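Local structure of muconolactone isomerase-like protein (Thermus thermophilus, 1VDH) at residues A[141-146]-A[200-205]; A[63-68]-A[75-80]; A[153-158]-A[223-228]. The protein catalyses the hydrogen-peroxide-dependent decarboxylation of Fe-coproporphyrin III to heme b, the last step of coproporphyrin-dependent heme biosynthesis, working as a homopentamer. All blocks are in the same frame, centred on the assembly; numbering follows the deposited sequence.

Contact 1. Residues A[141-146]-A[200-205]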
loop_
_atom_site.group_PDB
_atom_site.type_symbol
_atom_site.label_atom_id
_atom_site.label_comp_id
_atom_site.label_asym_id
_atom_site.label_seq_id
_atom_site.Cartn_x
_atom_site.Cartn_y
_atom_site.Cartn_z
ATOM N N TYR A 141 1.613 -18.240 24.489
ATOM C CA TYR A 141 1.409 -17.330 23.372
ATOM C C TYR A 141 2.335 -17.592 22.195
ATOM O O TYR A 141 3.334 -18.303 22.313
ATOM C CB TYR A 141 1.628 -15.888 23.866
ATOM C CG TYR A 141 0.783 -15.542 25.071
ATOM C CD1 TYR A 141 -0.430 -14.867 24.928
ATOM C CD2 TYR A 141 1.148 -15.979 26.344
ATOM C CE1 TYR A 141 -1.266 -14.649 26.026
ATOM C CE2 TYR A 141 0.321 -15.768 27.441
ATOM C CZ TYR A 141 -0.881 -15.110 27.277
ATOM O OH TYR A 141 -1.714 -14.949 28.364
ATOM N N VAL A 142 1.989 -16.996 21.059
ATOM C CA VAL A 142 2.784 -17.113 19.852
ATOM C C VAL A 142 3.062 -15.724 19.288
ATOM O O VAL A 142 2.250 -14.806 19.435
ATOM C CB VAL A 142 2.068 -17.949 18.746
ATOM C CG1 VAL A 142 0.823 -17.222 18.234
ATOM C CG2 VAL A 142 3.033 -18.214 17.585
ATOM N N CYS A 143 4.252 -15.568 18.722
ATOM C CA CYS A 143 4.663 -14.340 18.058
ATOM C C CYS A 143 5.143 -14.775 16.683
ATOM O O CYS A 143 6.049 -15.608 16.577
ATOM C CB CYS A 143 5.820 -13.649 18.783
ATOM S SG CYS A 143 6.651 -12.349 17.778
ATOM N N PHE A 144 4.486 -14.280 15.639
ATOM C CA PHE A 144 4.891 -14.605 14.278
ATOM C C PHE A 144 5.250 -13.352 13.504
ATOM O O PHE A 144 4.536 -12.351 13.563
ATOM C CB PHE A 144 3.785 -15.328 13.493
ATOM C CG PHE A 144 4.064 -15.404 12.006
ATOM C CD1 PHE A 144 3.426 -14.539 11.115
ATOM C CD2 PHE A 144 5.025 -16.280 11.512
ATOM C CE1 PHE A 144 3.749 -14.541 9.759
ATOM C CE2 PHE A 144 5.358 -16.293 10.157
ATOM C CZ PHE A 144 4.720 -15.419 9.278
ATOM N N TYR A 145 6.324 -13.444 12.730
ATOM C CA TYR A 145 6.751 -12.347 11.878
ATOM C C TYR A 145 7.647 -12.872 10.773
ATOM O O TYR A 145 8.387 -13.839 10.972
ATOM C CB TYR A 145 7.495 -11.266 12.672
ATOM C CG TYR A 145 8.792 -11.716 13.313
ATOM C CD1 TYR A 145 10.016 -11.519 12.672
ATOM C CD2 TYR A 145 8.798 -12.295 14.579
ATOM C CE1 TYR A 145 11.214 -11.884 13.281
ATOM C CE2 TYR A 145 9.988 -12.664 15.195
ATOM C CZ TYR A 145 11.190 -12.454 14.540
ATOM O OH TYR A 145 12.363 -12.821 15.154
ATOM N N PRO A 146 7.486 -12.335 9.555
ATOM C CA PRO A 146 8.310 -12.756 8.425
ATOM C C PRO A 146 9.486 -11.776 8.333
ATOM O O PRO A 146 9.439 -10.683 8.916
ATOM C CB PRO A 146 7.352 -12.606 7.246
ATOM C CG PRO A 146 6.593 -11.372 7.604
ATOM C CD PRO A 146 6.321 -11.555 9.095
ATOM N N VAL A 200 9.141 -16.525 11.125
ATOM C CA VAL A 200 9.644 -16.788 12.470
ATOM C C VAL A 200 8.504 -16.935 13.473
ATOM O O VAL A 200 7.642 -16.065 13.570
ATOM C CB VAL A 200 10.571 -15.653 12.978
ATOM C CG1 VAL A 200 11.103 -15.995 14.371
ATOM C CG2 VAL A 200 11.736 -15.429 12.013
ATOM N N ASP A 201 8.507 -18.050 14.201
ATOM C CA ASP A 201 7.511 -18.320 15.234
ATOM C C ASP A 201 8.202 -18.410 16.582
ATOM O O ASP A 201 9.126 -19.207 16.759
ATOM C CB ASP A 201 6.796 -19.647 14.987
ATOM C CG ASP A 201 5.833 -19.578 13.839
ATOM O OD1 ASP A 201 4.732 -19.013 14.020
ATOM O OD2 ASP A 201 6.182 -20.085 12.759
ATOM N N LEU A 202 7.787 -17.559 17.511
ATOM C CA LEU A 202 8.333 -17.572 18.865
ATOM C C LEU A 202 7.194 -18.033 19.771
ATOM O O LEU A 202 6.045 -17.645 19.570
ATOM C CB LEU A 202 8.795 -16.168 19.287
ATOM C CG LEU A 202 9.820 -15.440 18.402
ATOM C CD1 LEU A 202 10.189 -14.094 19.035
ATOM C CD2 LEU A 202 11.066 -16.295 18.213
ATOM N N PHE A 203 7.509 -18.886 20.742
ATOM C CA PHE A 203 6.509 -19.397 21.672
ATOM C C PHE A 203 6.980 -19.126 23.094
ATOM O O PHE A 203 8.145 -19.369 23.422
ATOM C CB PHE A 203 6.312 -20.901 21.470
ATOM C CG PHE A 203 5.884 -21.279 20.079
ATOM C CD1 PHE A 203 4.568 -21.103 19.668
ATOM C CD2 PHE A 203 6.797 -21.826 19.186
ATOM C CE1 PHE A 203 4.164 -21.471 18.382
ATOM C CE2 PHE A 203 6.404 -22.199 17.898
ATOM C CZ PHE A 203 5.085 -22.020 17.497
ATOM N N SER A 204 6.074 -18.642 23.939
ATOM C CA SER A 204 6.416 -18.322 25.326
ATOM C C SER A 204 5.158 -18.222 26.170
ATOM O O SER A 204 4.064 -18.039 25.641
ATOM C CB SER A 204 7.155 -16.975 25.384
ATOM O OG SER A 204 7.607 -16.683 26.699
ATOM N N GLU A 205 5.320 -18.325 27.488
ATOM C CA GLU A 205 4.186 -18.221 28.404
ATOM C C GLU A 205 3.903 -16.766 28.753
ATOM O O GLU A 205 2.916 -16.463 29.418
ATOM C CB GLU A 205 4.453 -19.013 29.690
ATOM C CG GLU A 205 4.627 -20.513 29.481
ATOM C CD GLU A 205 3.405 -21.187 28.862
ATOM O OE1 GLU A 205 2.271 -20.964 29.347
ATOM O OE2 GLU A 205 3.580 -21.956 27.894
#

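Contact 2. Residues A[63-68]-A[75-80]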
loop_
_atom_site.group_PDB
_atom_site.type_symbol
_atom_site.label_atom_id
_atom_site.label_comp_id
_atom_site.label_asym_id
_atom_site.label_seq_id
_atom_site.Cartn_x
_atom_site.Cartn_y
_atom_site.Cartn_z
ATOM N N GLY A 63 -2.055 -25.467 15.858
ATOM C CA GLY A 63 -2.358 -24.581 16.960
ATOM C C GLY A 63 -3.343 -23.534 16.490
ATOM O O GLY A 63 -3.305 -23.122 15.326
ATOM N N ILE A 64 -4.277 -23.157 17.358
ATOM C CA ILE A 64 -5.263 -22.126 17.024
ATOM C C ILE A 64 -5.108 -21.020 18.060
ATOM O O ILE A 64 -5.085 -21.290 19.264
ATOM C CB ILE A 64 -6.705 -22.675 17.010
ATOM C CG1 ILE A 64 -6.847 -23.730 15.903
ATOM C CG2 ILE A 64 -7.702 -21.535 16.781
ATOM C CD1 ILE A 64 -8.232 -24.358 15.800
ATOM N N TYR A 65 -5.012 -19.778 17.591
ATOM C CA TYR A 65 -4.792 -18.645 18.487
ATOM C C TYR A 65 -5.736 -17.466 18.343
ATOM O O TYR A 65 -6.272 -17.210 17.266
ATOM C CB TYR A 65 -3.373 -18.109 18.285
ATOM C CG TYR A 65 -2.293 -19.156 18.323
ATOM C CD1 TYR A 65 -1.529 -19.350 19.472
ATOM C CD2 TYR A 65 -2.019 -19.943 17.206
ATOM C CE1 TYR A 65 -0.520 -20.300 19.511
ATOM C CE2 TYR A 65 -1.012 -20.899 17.234
ATOM C CZ TYR A 65 -0.266 -21.068 18.392
ATOM O OH TYR A 65 0.740 -21.998 18.426
ATOM N N GLN A 66 -5.924 -16.748 19.449
ATOM C CA GLN A 66 -6.738 -15.539 19.460
ATOM C C GLN A 66 -5.697 -14.442 19.279
ATOM O O GLN A 66 -4.839 -14.249 20.138
ATOM C CB GLN A 66 -7.456 -15.358 20.798
ATOM C CG GLN A 66 -8.319 -14.098 20.843
ATOM C CD GLN A 66 -9.106 -13.953 22.134
ATOM O OE1 GLN A 66 -9.593 -12.864 22.462
ATOM N NE2 GLN A 66 -9.247 -15.049 22.866
ATOM N N VAL A 67 -5.771 -13.736 18.157
ATOM C CA VAL A 67 -4.803 -12.694 17.831
ATOM C C VAL A 67 -5.283 -11.286 18.185
ATOM O O VAL A 67 -6.382 -10.888 17.818
ATOM C CB VAL A 67 -4.435 -12.759 16.320
ATOM C CG1 VAL A 67 -3.321 -11.764 15.986
ATOM C CG2 VAL A 67 -4.004 -14.171 15.945
ATOM N N VAL A 68 -4.439 -10.529 18.880
ATOM C CA VAL A 68 -4.785 -9.164 19.273
ATOM C C VAL A 68 -4.689 -8.191 18.094
ATOM O O VAL A 68 -3.868 -8.378 17.192
ATOM C CB VAL A 68 -3.850 -8.655 20.418
ATOM C CG1 VAL A 68 -2.399 -8.546 19.929
ATOM C CG2 VAL A 68 -4.338 -7.317 20.959
ATOM N N LEU A 75 -5.658 -17.263 14.337
ATOM C CA LEU A 75 -4.551 -17.813 13.571
ATOM C C LEU A 75 -4.701 -19.325 13.592
ATOM O O LEU A 75 -4.820 -19.923 14.664
ATOM C CB LEU A 75 -3.196 -17.462 14.198
ATOM C CG LEU A 75 -2.028 -18.358 13.744
ATOM C CD1 LEU A 75 -1.812 -18.238 12.229
ATOM C CD2 LEU A 75 -0.747 -17.998 14.493
ATOM N N PHE A 76 -4.733 -19.925 12.407
ATOM C CA PHE A 76 -4.809 -21.373 12.279
ATOM C C PHE A 76 -3.439 -21.774 11.756
ATOM O O PHE A 76 -3.112 -21.539 10.591
ATOM C CB PHE A 76 -5.908 -21.785 11.296
ATOM C CG PHE A 76 -7.285 -21.386 11.733
ATOM C CD1 PHE A 76 -7.796 -20.132 11.408
ATOM C CD2 PHE A 76 -8.072 -22.257 12.478
ATOM C CE1 PHE A 76 -9.075 -19.750 11.822
ATOM C CE2 PHE A 76 -9.351 -21.889 12.896
ATOM C CZ PHE A 76 -9.854 -20.631 12.568
ATOM N N LEU A 77 -2.613 -22.307 12.651
ATOM C CA LEU A 77 -1.261 -22.724 12.310
ATOM C C LEU A 77 -1.216 -24.229 12.105
ATOM O O LEU A 77 -1.656 -24.991 12.968
ATOM C CB LEU A 77 -0.285 -22.317 13.425
ATOM C CG LEU A 77 1.174 -22.788 13.304
ATOM C CD1 LEU A 77 1.802 -22.263 12.020
ATOM C CD2 LEU A 77 1.978 -22.319 14.516
ATOM N N ASN A 78 -0.673 -24.649 10.966
ATOM C CA ASN A 78 -0.562 -26.066 10.643
ATOM C C ASN A 78 0.779 -26.410 10.022
ATOM O O ASN A 78 1.330 -25.637 9.236
ATOM C CB ASN A 78 -1.681 -26.497 9.684
ATOM C CG ASN A 78 -2.959 -26.857 10.404
ATOM O OD1 ASN A 78 -3.073 -27.939 10.982
ATOM N ND2 ASN A 78 -3.940 -25.961 10.360
ATOM N N LEU A 79 1.318 -27.559 10.422
ATOM C CA LEU A 79 2.585 -28.057 9.897
ATOM C C LEU A 79 2.323 -29.471 9.385
ATOM O O LEU A 79 1.625 -30.245 10.039
ATOM C CB LEU A 79 3.673 -28.078 10.979
ATOM C CG LEU A 79 4.271 -26.731 11.403
ATOM C CD1 LEU A 79 3.383 -26.061 12.438
ATOM C CD2 LEU A 79 5.674 -26.940 11.969
ATOM N N ARG A 80 2.845 -29.786 8.200
ATOM C CA ARG A 80 2.646 -31.101 7.581
ATOM C C ARG A 80 3.901 -31.497 6.802
ATOM O O ARG A 80 4.760 -30.656 6.534
ATOM C CB ARG A 80 1.459 -31.056 6.607
ATOM C CG ARG A 80 0.107 -30.662 7.199
ATOM C CD ARG A 80 -0.479 -31.740 8.106
ATOM N NE ARG A 80 -1.870 -31.434 8.438
ATOM C CZ ARG A 80 -2.261 -30.648 9.437
ATOM N NH1 ARG A 80 -1.368 -30.082 10.245
ATOM N NH2 ARG A 80 -3.547 -30.356 9.577
#

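Contact 3. Residues A[153-158]-A[223-228]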
loop_
_atom_site.group_PDB
_atom_site.type_symbol
_atom_site.label_atom_id
_atom_site.label_comp_id
_atom_site.label_asym_id
_atom_site.label_seq_id
_atom_site.Cartn_x
_atom_site.Cartn_y
_atom_site.Cartn_z
ATOM N N GLY A 153 22.924 -1.421 -0.500
ATOM C CA GLY A 153 24.217 -0.762 -0.413
ATOM C C GLY A 153 25.305 -1.575 0.265
ATOM O O GLY A 153 25.606 -2.697 -0.149
ATOM N N GLN A 154 25.872 -1.005 1.327
ATOM C CA GLN A 154 26.944 -1.642 2.095
ATOM C C GLN A 154 26.435 -2.754 3.011
ATOM O O GLN A 154 27.224 -3.516 3.571
ATOM C CB GLN A 154 27.692 -0.592 2.926
ATOM C CG GLN A 154 28.282 0.558 2.117
ATOM C CD GLN A 154 29.395 0.118 1.185
ATOM O OE1 GLN A 154 29.150 -0.244 0.031
ATOM N NE2 GLN A 154 30.629 0.155 1.678
ATOM N N ASP A 155 25.122 -2.801 3.212
ATOM C CA ASP A 155 24.513 -3.832 4.042
ATOM C C ASP A 155 23.901 -4.884 3.122
ATOM O O ASP A 155 22.687 -4.909 2.914
ATOM C CB ASP A 155 23.421 -3.240 4.942
ATOM C CG ASP A 155 23.943 -2.174 5.891
ATOM O OD1 ASP A 155 23.126 -1.342 6.333
ATOM O OD2 ASP A 155 25.151 -2.172 6.212
ATOM N N ASN A 156 24.752 -5.708 2.520
ATOM C CA ASN A 156 24.280 -6.756 1.628
ATOM C C ASN A 156 24.703 -8.113 2.173
ATOM O O ASN A 156 25.828 -8.570 1.959
ATOM C CB ASN A 156 24.797 -6.552 0.201
ATOM C CG ASN A 156 24.031 -7.386 -0.820
ATOM O OD1 ASN A 156 23.576 -6.878 -1.844
ATOM N ND2 ASN A 156 23.869 -8.667 -0.531
ATOM N N TRP A 157 23.774 -8.753 2.873
ATOM C CA TRP A 157 24.001 -10.053 3.487
ATOM C C TRP A 157 24.460 -11.133 2.508
ATOM O O TRP A 157 25.404 -11.877 2.783
ATOM C CB TRP A 157 22.717 -10.510 4.188
ATOM C CG TRP A 157 22.782 -11.898 4.751
ATOM C CD1 TRP A 157 22.278 -13.036 4.188
ATOM C CD2 TRP A 157 23.347 -12.287 6.008
ATOM N NE1 TRP A 157 22.488 -14.107 5.019
ATOM C CE2 TRP A 157 23.141 -13.676 6.145
ATOM C CE3 TRP A 157 24.003 -11.595 7.033
ATOM C CZ2 TRP A 157 23.565 -14.390 7.271
ATOM C CZ3 TRP A 157 24.426 -12.305 8.156
ATOM C CH2 TRP A 157 24.202 -13.690 8.263
ATOM N N TYR A 158 23.779 -11.210 1.370
ATOM C CA TYR A 158 24.079 -12.216 0.362
ATOM C C TYR A 158 25.426 -12.091 -0.349
ATOM O O TYR A 158 25.882 -13.045 -0.977
ATOM C CB TYR A 158 22.925 -12.309 -0.640
ATOM C CG TYR A 158 21.674 -12.899 -0.033
ATOM C CD1 TYR A 158 21.459 -14.278 -0.038
ATOM C CD2 TYR A 158 20.711 -12.085 0.569
ATOM C CE1 TYR A 158 20.314 -14.836 0.546
ATOM C CE2 TYR A 158 19.567 -12.629 1.150
ATOM C CZ TYR A 158 19.373 -14.006 1.135
ATOM O OH TYR A 158 18.238 -14.551 1.705
ATOM N N SER A 223 21.211 -8.352 13.010
ATOM C CA SER A 223 19.875 -7.770 12.934
ATOM C C SER A 223 19.929 -6.273 12.628
ATOM O O SER A 223 19.210 -5.786 11.759
ATOM C CB SER A 223 19.107 -7.999 14.241
ATOM O OG SER A 223 19.022 -9.380 14.560
ATOM N N ALA A 224 20.786 -5.553 13.346
ATOM C CA ALA A 224 20.923 -4.111 13.167
ATOM C C ALA A 224 21.220 -3.693 11.728
ATOM O O ALA A 224 20.628 -2.734 11.222
ATOM C CB ALA A 224 21.991 -3.559 14.115
ATOM N N ARG A 225 22.115 -4.423 11.068
ATOM C CA ARG A 225 22.490 -4.109 9.692
ATOM C C ARG A 225 21.784 -4.907 8.597
ATOM O O ARG A 225 21.562 -4.384 7.504
ATOM C CB ARG A 225 24.007 -4.264 9.494
ATOM C CG ARG A 225 24.860 -3.201 10.177
ATOM C CD ARG A 225 26.345 -3.390 9.863
ATOM N NE ARG A 225 26.628 -3.288 8.430
ATOM C CZ ARG A 225 27.824 -3.491 7.881
ATOM N NH1 ARG A 225 28.866 -3.810 8.640
ATOM N NH2 ARG A 225 27.983 -3.371 6.569
ATOM N N TYR A 226 21.433 -6.161 8.875
ATOM C CA TYR A 226 20.823 -7.008 7.848
ATOM C C TYR A 226 19.383 -7.466 8.058
ATOM O O TYR A 226 18.822 -8.175 7.218
ATOM C CB TYR A 226 21.721 -8.222 7.586
ATOM C CG TYR A 226 23.171 -7.859 7.354
ATOM C CD1 TYR A 226 23.620 -7.461 6.096
ATOM C CD2 TYR A 226 24.090 -7.887 8.402
ATOM C CE1 TYR A 226 24.945 -7.097 5.888
ATOM C CE2 TYR A 226 25.417 -7.526 8.206
ATOM C CZ TYR A 226 25.837 -7.132 6.949
ATOM O OH TYR A 226 27.145 -6.759 6.758
ATOM N N GLY A 227 18.776 -7.061 9.165
ATOM C CA GLY A 227 17.406 -7.456 9.417
ATOM C C GLY A 227 16.377 -6.572 8.736
ATOM O O GLY A 227 16.419 -5.349 8.842
ATOM N N GLU A 228 15.466 -7.202 8.006
ATOM C CA GLU A 228 14.384 -6.501 7.321
ATOM C C GLU A 228 13.139 -7.222 7.834
ATOM O O GLU A 228 12.905 -8.382 7.490
ATOM C CB GLU A 228 14.541 -6.668 5.813
ATOM C CG GLU A 228 13.686 -5.746 4.984
ATOM C CD GLU A 228 14.049 -5.823 3.512
ATOM O OE1 GLU A 228 15.195 -5.449 3.163
ATOM O OE2 GLU A 228 13.197 -6.269 2.714
#

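Contact 1. Residues A[141-146]-A[200-205]
Tyr-145, the probable catalytic tyrosine, pairs with Val-200 in the antiparallel beta sheet of the chlorite dismutase-type barrel, where strands 141-146 and 200-204 run side by side. Six backbone hydrogen bonds join Tyr-141 to Ser-204, Cys-143 to Leu-202 and Tyr-145 to Val-200; the non-hydrogen-bonded pairs Val-142/Phe-203 and Phe-144/Asp-201 lie between them. On the face of Tyr-145, Cys-143 and Leu-202, the Cys-143 and Leu-202 CB atoms meet at 3.9 Å. Leu-202 CD1 reaches the edge of the tyrosine ring at CE2, 4.1 Å away, and its side chain lies close to Gln-185 of the predicted coproheme site. On the other face, Val-142 CG2 packs on Phe-203 CE1 at 3.5 Å. Asp-201 OD1 comes within 3.7 Å of Phe-144 CD2, but its hydrogen bond goes to His-19, whose ring also stacks on Phe-144. Tyr-145 CG sits between its backbone N and carbonyl carbon (chi1 63°), which lays the ring over the valine. There Val-200 CB is 3.7 Å from the ring centroid in a CH-pi contact, and Val-200 CG1 reaches Tyr-145 OH at 3.5 Å.

Contact 2. Residues A[63-68]-A[75-80]
Tyr-65 and Leu-75 lie side by side in the beta hairpin formed by strands 61-67 and 74-80, both on the face that also carries Leu-77. With Tyr-65 CG anti to the carbonyl carbon (chi1 -50°), the ring is directed back along its strand toward Gly-63, beside Leu-75 and Leu-77. From the base outward, Tyr-65 CB meets Leu-75 CB at 4.1 Å. The next contact is closer: ring atom Tyr-65 CD2 touches the methyl Leu-75 CD2 at 3.6 Å, and Tyr-65 CE2 passes on to Leu-77 CB, near the ring plane, at 4.1 Å. At the tip, Tyr-65 OH comes to 4.1 Å from the methyl Leu-77 CD2. Gly-63 lies close to this end of the ring; a CB there would clash with Tyr-65 OH, and the bare backbone suits the tyrosine. Val-67 CG2 also touches Leu-75, at its CB, 3.8 Å away.

The backbones are held by two hydrogen-bonded pairs, Gly-63 with Leu-77 and Tyr-65 with Leu-75; Gly-63 O receives Leu-77 N at 2.9 Å. Between them stands the non-hydrogen-bonded pair Ile-64/Phe-76 on the reverse face, where Ile-64 CG1 and CD1 both touch Phe-76 CD2, CG1 at 3.9 Å.

This reverse face is covered by helices: Ile-64 packs on Val-48 of helix 34-56, and Phe-76 on Leu-93 of helix 83-95. Backbone hydrogen bonds of Phe-76 with Asp-20 and of Ile-64 with Leu-238 place the hairpin between strand 10-24 and the end of strand 227-237 in the curled sheet. Leu-75 also packs on Phe-21 of the neighbouring strand 10-24, and Leu-77 on its Val-17 and His-19.

Contact 3. Residues A[153-158]-A[223-228]
Asp-155 OD2 is gripped by two nitrogens of Arg-225, which presents the NE side of its guanidinium to this one oxygen. Arg-225 NE binds Asp-155 OD2 at 2.9 Å, coming from above the carboxylate plane, and Arg-225 NH2 meets the same OD2 at 3.1 Å, nearly along its C-O axis. The oxygen lies close to the guanidinium plane; NE and NH2 thus hold it side-on in a salt bridge, with carboxylate and guanidinium planes 58° apart. The arginine chain bends at chi3 (61°), which brings its end back to the aspartate; NH2 adds a weak bond to the backbone Gln-154 O.

Over one guanidinium face lies Tyr-226 OH, 3.4 Å above the plane. The Tyr-226 ring is itself sandwiched: Arg-225 CB rests on one face and Trp-157 CE3 on the opposite one. The indole's six-membered ring points its edge at the tyrosine face, with centroids 5.5 Å apart and planes at 62°, while Trp-157 CB touches Tyr-226 CD1 at 3.7 Å. The backbone N of Asn-156 approaches the ring edge at Tyr-226 CE1, 3.6 Å away.

A leucine in place of Arg-225 would probably leave the carboxylate of Asp-155 without its two-nitrogen grip and deprive Glu-221, which pairs with Arg-225 NH1, of its mate.

Helix 221-226 carries Ser-223, a predicted coproheme-binding residue that packs on His-172, and ends at a subunit boundary, where Gly-227 O accepts a hydrogen bond from Arg-151 NH2 of a neighbouring subunit. The contact joins this helix end to strand 155-156 and the 3-10 segment beginning at Trp-157, while Leu-168 of helix 162-177 packs against both aromatic side chains.

Overall arrangement
Contacts 1 and 2 are strand pairs of one curled antiparallel sheet, which contact 3 reaches through strands 155-156 and 227-237. The centres of contacts 1 and 2 are about 10 Å apart, and they touch: Tyr-65 CD1 packs on Val-142 CG1 at 3.4 Å. Contact 3 lies farther out, its centre about 23 Å from that of contact 1 and 30 Å from that of contact 2. Contacts 1 and 3 both supply predicted coproheme-site residues, while in contact 2 the Leu-75 side chain stays about 11 Å from that of Tyr-145. Tyr-145 of contact 1 is about 6 Å, between side chains, from His-172, the predicted axial ligand of iron; contact 3 holds Ser-223, predicted to bind coproheme, and its Trp-157 makes a cation-pi contact with Lys-149, another predicted binding residue.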